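Local coordinates for two-domain protein containing predicted PHP-like metal-dependent phosphoesterase (Bacteroides vulgatus ATCC 8482, PDB 3E38) that binds zinc ions in a predicted PHP-like domain joined to an Ig-like domain and may act as a metal-dependent phosphoesterase, at residues L19-H24 against T214-K219; S92-A97 against N112-K117; N186-G191 against R233-Y238. All blocks are in the same frame, centred on the assembly; numbering follows the deposited sequence.

Interaction 1: residues L19-H24 against T214-K219; sequences LKCDFH and TFVFAK. With ZN (zinc ion), chain I.
Phe23 presents the edge of its ring to Val216, whose CG2 lies near the ring plane, 3.9 Å from CZ. On the same ring, CE2 approaches CB of Thr214 obliquely, the two side chains crossing at about a right angle. With CG anti to its own carbonyl carbon (chi1 -63°), Phe23 swings back over the residues that pair the strands, and Ile226 and Leu230 of helix 223-231 also touch it. The second ring, that of Phe215, belongs to the other face of the sheet. There CG of Lys20 slants against CE1 at 4.0 Å, after which the bent lysine chain leads away and its NZ bonds to the carbonyl of Ile8.

Between these two groups runs the antiparallel pairing of strands 17-22 and 213-218 in the mixed sheet of the PHP-like domain. Leu19 with Val216 and Cys21 with Thr214 are hydrogen-bonded pairs; Lys20 with Phe215 is the non-hydrogen-bonded pair between them. Four N-H...O bonds join the backbones, among them Val216 N to Leu19 O at 2.7 Å and Thr214 N to Cys21 O at 2.8 Å. The segments 19-22 and 214-218 nonetheless run 133° apart, a marked departure from strict antiparallel alignment.

On the face carrying Leu19, Cys21, Thr214 and Val216, SG of Cys21 rests 3.7 Å from CG2 of Val216, so that one valine methyl serves both the sulfur and the Phe23 ring. CD1 of Leu19 presses tightly on CB of Ala218, at 3.4 Å. OG1 of Thr214 bonds to the carbonyl of Gly191. Just past Phe23 the chain delivers NE2 of His24 to a zinc ion at 2.2 Å, while Glu167 receives a hydrogen bond from the opposite ring nitrogen, ND1, and thereby helps fix the rotation of the imidazole.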
# COMPACT_ATOMS: atom_id res chain seq x y z
N LEU B 19 -9.75 25.71 3.41
CA LEU B 19 -10.20 24.78 4.44
C LEU B 19 -10.87 23.55 3.82
O LEU B 19 -11.61 23.61 2.77
CB LEU B 19 -11.14 25.52 5.39
CG LEU B 19 -10.62 26.82 6.02
CD1 LEU B 19 -11.76 27.55 6.78
CD2 LEU B 19 -9.36 26.53 6.95
N LYS B 20 -10.59 22.42 4.44
CA LYS B 20 -11.11 21.12 3.94
C LYS B 20 -12.23 20.64 4.84
O LYS B 20 -12.04 20.37 6.04
CB LYS B 20 -9.99 20.09 3.79
CG LYS B 20 -8.76 20.58 2.98
CD LYS B 20 -7.66 21.06 3.91
CE LYS B 20 -6.47 21.63 3.16
NZ LYS B 20 -5.30 21.95 4.05
N CYS B 21 -13.43 20.61 4.27
CA CYS B 21 -14.62 20.34 5.07
C CYS B 21 -15.52 19.22 4.55
O CYS B 21 -15.58 18.98 3.33
CB CYS B 21 -15.45 21.62 5.17
SG CYS B 21 -14.49 23.10 5.60
N ASP B 22 -16.16 18.53 5.51
CA ASP B 22 -17.14 17.44 5.26
C ASP B 22 -18.43 17.79 6.00
O ASP B 22 -18.53 17.69 7.23
CB ASP B 22 -16.58 16.09 5.68
CG ASP B 22 -17.39 14.91 5.19
OD1 ASP B 22 -18.36 15.16 4.44
OD2 ASP B 22 -17.03 13.75 5.54
N PHE B 23 -19.42 18.22 5.24
CA PHE B 23 -20.64 18.78 5.83
C PHE B 23 -21.80 17.80 5.94
O PHE B 23 -22.95 18.19 6.07
CB PHE B 23 -21.09 19.98 4.98
CG PHE B 23 -20.10 21.12 4.94
CD1 PHE B 23 -19.71 21.75 6.11
CD2 PHE B 23 -19.62 21.60 3.75
CE1 PHE B 23 -18.87 22.81 6.09
CE2 PHE B 23 -18.75 22.67 3.72
CZ PHE B 23 -18.37 23.26 4.89
N HIS B 24 -21.47 16.52 5.86
CA HIS B 24 -22.51 15.48 5.82
C HIS B 24 -21.96 14.12 6.21
O HIS B 24 -21.18 13.50 5.51
CB HIS B 24 -23.07 15.42 4.40
CG HIS B 24 -24.29 14.58 4.23
ND1 HIS B 24 -25.12 14.73 3.14
CD2 HIS B 24 -24.87 13.66 5.03
CE1 HIS B 24 -26.14 13.90 3.26
NE2 HIS B 24 -26.01 13.24 4.39
N THR B 214 -15.27 19.08 0.56
CA THR B 214 -15.38 20.46 0.00
C THR B 214 -14.24 21.35 0.41
O THR B 214 -13.86 21.45 1.58
CB THR B 214 -16.70 21.18 0.41
OG1 THR B 214 -17.82 20.38 0.08
CG2 THR B 214 -16.84 22.52 -0.25
N PHE B 215 -13.62 21.94 -0.60
CA PHE B 215 -12.64 22.97 -0.37
C PHE B 215 -13.40 24.29 -0.18
O PHE B 215 -14.20 24.71 -1.07
CB PHE B 215 -11.62 23.13 -1.52
CG PHE B 215 -10.70 21.98 -1.69
CD1 PHE B 215 -10.55 21.06 -0.68
CD2 PHE B 215 -9.90 21.89 -2.82
CE1 PHE B 215 -9.68 19.98 -0.83
CE2 PHE B 215 -9.01 20.83 -2.98
CZ PHE B 215 -8.91 19.87 -1.99
N VAL B 216 -13.18 24.91 0.98
CA VAL B 216 -13.80 26.19 1.33
C VAL B 216 -12.74 27.29 1.45
O VAL B 216 -11.80 27.21 2.25
CB VAL B 216 -14.64 26.11 2.65
CG1 VAL B 216 -15.41 27.42 2.92
CG2 VAL B 216 -15.63 24.93 2.62
N PHE B 217 -12.91 28.34 0.64
CA PHE B 217 -11.96 29.47 0.61
C PHE B 217 -12.46 30.60 1.50
O PHE B 217 -13.21 31.49 1.09
CB PHE B 217 -11.69 29.92 -0.81
CG PHE B 217 -11.40 28.78 -1.74
CD1 PHE B 217 -10.17 28.16 -1.74
CD2 PHE B 217 -12.38 28.30 -2.60
CE1 PHE B 217 -9.91 27.11 -2.60
CE2 PHE B 217 -12.11 27.27 -3.44
CZ PHE B 217 -10.88 26.67 -3.43
N ALA B 218 -11.97 30.51 2.73
CA ALA B 218 -12.38 31.34 3.85
C ALA B 218 -11.38 32.45 4.14
O ALA B 218 -10.21 32.32 3.86
CB ALA B 218 -12.58 30.43 5.11
N LYS B 219 -11.89 33.54 4.70
CA LYS B 219 -11.07 34.71 5.03
C LYS B 219 -10.45 34.44 6.37
O LYS B 219 -9.50 35.09 6.79
CB LYS B 219 -11.91 35.99 5.09
CG LYS B 219 -12.47 36.49 3.75
CD LYS B 219 -13.46 37.65 3.93
ZN ZN I . -26.98 11.33 4.85
O HOH W 1 -27.95 11.59 2.99

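Interaction 2: residues S92-A97 against N112-K117; sequences SEITRA and NPLEQK. With ZN (zinc ion), chain I; ZN (zinc ion), chain H.
Arg96 reaches two successive backbone carbonyls with the edge of its guanidinium. Its chain bends at chi2 (-76°), then runs extended through chi3 to the loop. NH1 gives a nearly straight bond to Lys117 O (2.9 Å, 169°), and this oxygen lies in the guanidinium plane. NH2 bonds to Gln116 O at 2.7 Å, more bent at 134° and with the acceptor tilted from that plane; it also makes a weak, long bond to Lys117 O. A water links NH2 to Leu114 O, accepting from the arginine and donating to the carbonyl, while NE forms a salt bridge with Glu58. A leucine in place of Arg96 would probably leave the carbonyls of Gln116 and Lys117 without these donors and the carboxylate of Glu58 without its charged mate.

The contact fastens the end of strand 87-95 to the loop between strand 102-106 and helix 119-128 in the PHP-like domain. CD2 of Leu114 packs against CB of Ser92 at 4.1 Å and CG1 of Ile94 at 4.2 Å. The loop is braced from within by Gln116, whose NE2 bonds to Pro113 O at 2.7 Å with the acceptor in the amide plane. Glu93 leaves the strand away from the loop; its OE1 and OE2 bridge two zinc ions, each at 2.2 Å. Thr95 OG1 donates to Glu93 O from above the carbonyl plane and also bonds to ND1 of the zinc ligand His56.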
# COMPACT_ATOMS: atom_id res chain seq x y z
N SER B 92 -28.01 18.80 10.72
CA SER B 92 -28.93 17.70 10.59
C SER B 92 -29.42 17.50 9.18
O SER B 92 -29.44 18.44 8.34
CB SER B 92 -30.19 17.92 11.45
OG SER B 92 -29.90 18.01 12.85
N GLU B 93 -29.90 16.28 8.99
CA GLU B 93 -30.44 15.82 7.73
C GLU B 93 -31.95 15.58 7.75
O GLU B 93 -32.46 14.63 8.36
CB GLU B 93 -29.72 14.54 7.24
CG GLU B 93 -30.11 14.25 5.79
CD GLU B 93 -29.45 13.05 5.21
OE1 GLU B 93 -28.76 12.21 5.86
OE2 GLU B 93 -29.60 12.98 4.03
N ILE B 94 -32.62 16.45 7.02
CA ILE B 94 -34.10 16.43 6.85
C ILE B 94 -34.26 15.44 5.73
O ILE B 94 -33.88 15.68 4.59
CB ILE B 94 -34.71 17.81 6.51
CG1 ILE B 94 -34.28 18.86 7.53
CG2 ILE B 94 -36.22 17.74 6.39
CD1 ILE B 94 -34.46 20.34 7.05
N THR B 95 -34.76 14.29 6.13
CA THR B 95 -34.87 13.10 5.34
C THR B 95 -36.31 12.87 5.00
O THR B 95 -37.11 12.48 5.85
CB THR B 95 -34.34 11.87 6.17
OG1 THR B 95 -33.11 12.19 6.86
CG2 THR B 95 -34.14 10.67 5.28
N ARG B 96 -36.64 13.14 3.76
CA ARG B 96 -37.99 12.91 3.26
C ARG B 96 -38.00 12.22 1.90
O ARG B 96 -36.99 12.06 1.25
CB ARG B 96 -38.69 14.25 3.13
CG ARG B 96 -38.73 15.00 4.44
CD ARG B 96 -39.77 14.42 5.40
NE ARG B 96 -39.82 15.21 6.63
CZ ARG B 96 -40.94 15.50 7.29
NH1 ARG B 96 -42.11 15.12 6.81
NH2 ARG B 96 -40.89 16.25 8.38
N ALA B 97 -39.17 11.81 1.50
CA ALA B 97 -39.42 11.21 0.18
C ALA B 97 -39.12 12.24 -0.90
O ALA B 97 -39.16 13.45 -0.64
CB ALA B 97 -40.90 10.74 0.06
N ASN B 112 -33.51 19.81 17.35
CA ASN B 112 -34.82 19.30 17.79
C ASN B 112 -36.04 19.86 17.07
O ASN B 112 -36.97 19.12 16.75
CB ASN B 112 -34.98 19.53 19.28
CG ASN B 112 -34.21 18.52 20.08
OD1 ASN B 112 -33.97 17.41 19.61
ND2 ASN B 112 -33.83 18.88 21.30
N PRO B 113 -36.06 21.16 16.87
CA PRO B 113 -37.23 21.74 16.23
C PRO B 113 -37.44 21.29 14.80
O PRO B 113 -38.50 21.54 14.24
CB PRO B 113 -36.92 23.26 16.26
CG PRO B 113 -36.02 23.44 17.38
CD PRO B 113 -35.23 22.18 17.53
N LEU B 114 -36.41 20.66 14.21
CA LEU B 114 -36.52 20.19 12.80
C LEU B 114 -37.44 18.95 12.66
O LEU B 114 -37.89 18.56 11.58
CB LEU B 114 -35.16 19.95 12.14
CG LEU B 114 -34.44 21.21 11.67
CD1 LEU B 114 -34.32 22.27 12.80
CD2 LEU B 114 -33.06 20.82 11.06
N GLU B 115 -37.77 18.36 13.79
CA GLU B 115 -38.67 17.22 13.81
C GLU B 115 -40.09 17.76 13.75
O GLU B 115 -40.60 18.25 14.73
CB GLU B 115 -38.45 16.38 15.05
CG GLU B 115 -39.24 15.11 15.04
CD GLU B 115 -38.96 14.24 16.26
OE1 GLU B 115 -38.04 14.53 17.05
OE2 GLU B 115 -39.67 13.23 16.40
N GLN B 116 -40.67 17.72 12.56
CA GLN B 116 -42.05 18.21 12.35
C GLN B 116 -42.80 17.27 11.47
O GLN B 116 -42.21 16.55 10.70
CB GLN B 116 -42.09 19.60 11.73
CG GLN B 116 -41.35 20.66 12.48
CD GLN B 116 -41.95 20.96 13.83
OE1 GLN B 116 -43.15 20.85 14.00
NE2 GLN B 116 -41.13 21.39 14.79
N LYS B 117 -44.11 17.28 11.56
CA LYS B 117 -44.90 16.37 10.75
C LYS B 117 -44.72 16.68 9.28
O LYS B 117 -44.33 15.84 8.52
CB LYS B 117 -46.37 16.44 11.13
CG LYS B 117 -47.17 15.29 10.52
CD LYS B 117 -48.56 15.14 11.10
CE LYS B 117 -49.24 13.91 10.50
NZ LYS B 117 -50.55 13.57 11.14
ZN ZN I . -26.98 11.33 4.85
ZN ZN H . -29.70 11.34 2.56
O HOH W 2 -38.62 16.41 10.36
O HOH W 1 -27.95 11.59 2.99

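Interaction 3: residues N186-G191 against R233-Y238; sequences NLTMIG and RRTAAY
Thr235 OG1 donates to the carbonyl oxygen of Met189 at 2.7 Å, meeting it in the carbonyl plane on a lone pair. The same hydroxyl accepts a hydrogen bond from a water that takes another from Met189 N and gives its second proton to Arg233 O. OG1 reaches both partners by standing between its own backbone N and carbonyl carbon (chi1 64°), the crowded position. Its neighbour across the contact, Thr188, places CG2 3.5 Å from CG2 of Thr235, the two side chains crossing at about a right angle, while Thr188 OG1 bonds to Leu230 O.

At the outer end, Arg233 lies across Asn186, its CG 3.3 Å from Thr188 OG1. OD1 of the asparagine sits over one face of the guanidinium, 3.1 Å from Arg233 NE at an angle too poor for a hydrogen bond, and the amide and guanidinium planes are 38° apart. A second water, in the guanidinium plane, accepts from NH1 at 3.0 Å and donates to Asn186 O.

Both positions follow helices: Asn186 comes just after helix 176-185, and Arg233, also at positive phi, is the C' residue of the Schellman motif that ends helix 223-231. The two chains then enter strands 188-192 and 235-239, whose segments 188-191 and 235-238 run 29° apart, their axes 5.5 Å from each other at closest approach. No backbone-to-backbone bond joins the segments. Farther along, CB of Ala237 packs 3.9 Å from CA of Gly191, where a beta carbon on the glycine would clash with it.

Since a single hydroxyl and two waters carry the polar bonding, Met189 N and O, Asn186 O and Arg233 O find partners across a junction where the strands do not pair. OD1 of Asn186, over the guanidinium, may favour its positive charge.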
# COMPACT_ATOMS: atom_id res chain seq x y z
N ASN B 186 -27.17 30.11 -9.18
CA ASN B 186 -26.19 30.79 -8.33
C ASN B 186 -26.02 30.20 -6.93
O ASN B 186 -26.04 30.91 -5.93
CB ASN B 186 -26.56 32.27 -8.19
CG ASN B 186 -25.40 33.11 -7.69
OD1 ASN B 186 -24.24 32.72 -7.82
ND2 ASN B 186 -25.70 34.27 -7.13
N LEU B 187 -25.86 28.89 -6.88
CA LEU B 187 -25.75 28.20 -5.61
C LEU B 187 -24.34 27.71 -5.36
O LEU B 187 -23.48 27.65 -6.25
CB LEU B 187 -26.71 27.00 -5.56
CG LEU B 187 -28.18 27.31 -5.85
CD1 LEU B 187 -28.94 26.11 -6.33
CD2 LEU B 187 -28.85 27.88 -4.62
N THR B 188 -24.15 27.34 -4.10
CA THR B 188 -22.86 26.81 -3.61
C THR B 188 -22.73 25.34 -3.92
O THR B 188 -23.58 24.57 -3.53
CB THR B 188 -22.74 27.05 -2.13
OG1 THR B 188 -22.83 28.47 -1.93
CG2 THR B 188 -21.41 26.51 -1.55
N MSE B 189 -21.67 24.98 -4.67
CA MSE B 189 -21.39 23.57 -4.99
C MSE B 189 -20.72 22.94 -3.79
O MSE B 189 -19.75 23.47 -3.27
CB MSE B 189 -20.50 23.43 -6.21
CG MSE B 189 -21.09 24.07 -7.45
SE MSE B 189 -19.95 23.72 -8.92
CE MSE B 189 -20.66 25.18 -10.12
N ILE B 190 -21.33 21.84 -3.38
CA ILE B 190 -20.93 21.08 -2.20
C ILE B 190 -20.47 19.66 -2.48
O ILE B 190 -20.99 18.97 -3.33
CB ILE B 190 -22.08 20.97 -1.16
CG1 ILE B 190 -22.50 22.32 -0.62
CG2 ILE B 190 -21.62 20.12 0.07
CD1 ILE B 190 -21.47 22.97 0.30
N GLY B 191 -19.53 19.20 -1.68
CA GLY B 191 -19.11 17.82 -1.78
C GLY B 191 -18.86 17.21 -0.42
O GLY B 191 -18.11 17.74 0.39
N ARG B 233 -20.50 31.29 -2.10
CA ARG B 233 -20.18 30.16 -3.00
C ARG B 233 -18.70 29.92 -3.29
O ARG B 233 -18.32 29.43 -4.36
CB ARG B 233 -20.90 30.37 -4.32
CG ARG B 233 -22.35 30.82 -4.15
CD ARG B 233 -22.81 31.53 -5.42
NE ARG B 233 -21.95 32.69 -5.68
CZ ARG B 233 -22.15 33.93 -5.20
NH1 ARG B 233 -23.19 34.20 -4.42
NH2 ARG B 233 -21.31 34.90 -5.51
N ARG B 234 -17.89 30.26 -2.31
CA ARG B 234 -16.43 30.18 -2.39
C ARG B 234 -15.97 28.81 -1.91
O ARG B 234 -15.32 28.62 -0.87
CB ARG B 234 -15.78 31.33 -1.62
CG ARG B 234 -14.59 31.88 -2.35
CD ARG B 234 -13.93 33.04 -1.63
NE ARG B 234 -14.83 34.16 -1.38
CZ ARG B 234 -15.30 34.51 -0.19
NH1 ARG B 234 -14.97 33.82 0.90
NH2 ARG B 234 -16.09 35.56 -0.09
N THR B 235 -16.36 27.87 -2.76
CA THR B 235 -16.13 26.42 -2.62
C THR B 235 -15.77 25.75 -3.93
O THR B 235 -15.96 26.29 -5.04
CB THR B 235 -17.42 25.68 -2.15
OG1 THR B 235 -18.45 25.80 -3.17
CG2 THR B 235 -17.99 26.26 -0.81
N ALA B 236 -15.29 24.53 -3.76
CA ALA B 236 -15.04 23.57 -4.85
C ALA B 236 -15.15 22.20 -4.24
O ALA B 236 -14.65 21.96 -3.13
CB ALA B 236 -13.67 23.75 -5.50
N ALA B 237 -15.85 21.32 -4.94
CA ALA B 237 -15.98 19.92 -4.52
C ALA B 237 -14.80 19.05 -5.05
O ALA B 237 -14.44 19.07 -6.21
CB ALA B 237 -17.34 19.34 -4.92
N TYR B 238 -14.23 18.30 -4.14
CA TYR B 238 -13.12 17.40 -4.38
C TYR B 238 -13.60 15.99 -4.24
O TYR B 238 -13.90 15.51 -3.17
CB TYR B 238 -12.04 17.68 -3.38
CG TYR B 238 -10.77 16.88 -3.58
CD1 TYR B 238 -10.29 16.56 -4.84
CD2 TYR B 238 -9.99 16.51 -2.48
CE1 TYR B 238 -9.14 15.85 -5.00
CE2 TYR B 238 -8.85 15.83 -2.64
CZ TYR B 238 -8.41 15.49 -3.89
OH TYR B 238 -7.20 14.79 -4.02
O HOH W 3 -25.13 32.19 -3.45
O HOH W 4 -19.75 27.05 -5.43

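How the interactions relate
All three contacts reach the same mixed sheet. Interactions 1 and 3 are neighbours, their centres 9 Å apart: Phe215 N lies 2.7 Å from Ala236 O, consistent with the pairing of strands 213-218 and 235-239, and the ring of Phe215 also packs on that of Tyr238. Interaction 2 stands farther off, its centre 24 Å from that of interaction 1, yet the two converge on one zinc ion through His24 and Glu93, with His26 and Asp194 completing the protein ligands. Glu93 also reaches a second zinc, held with His102 and His137. Interaction 3 supplies no metal ligand, Ile190 being about 11 Å from a zinc by its side chain.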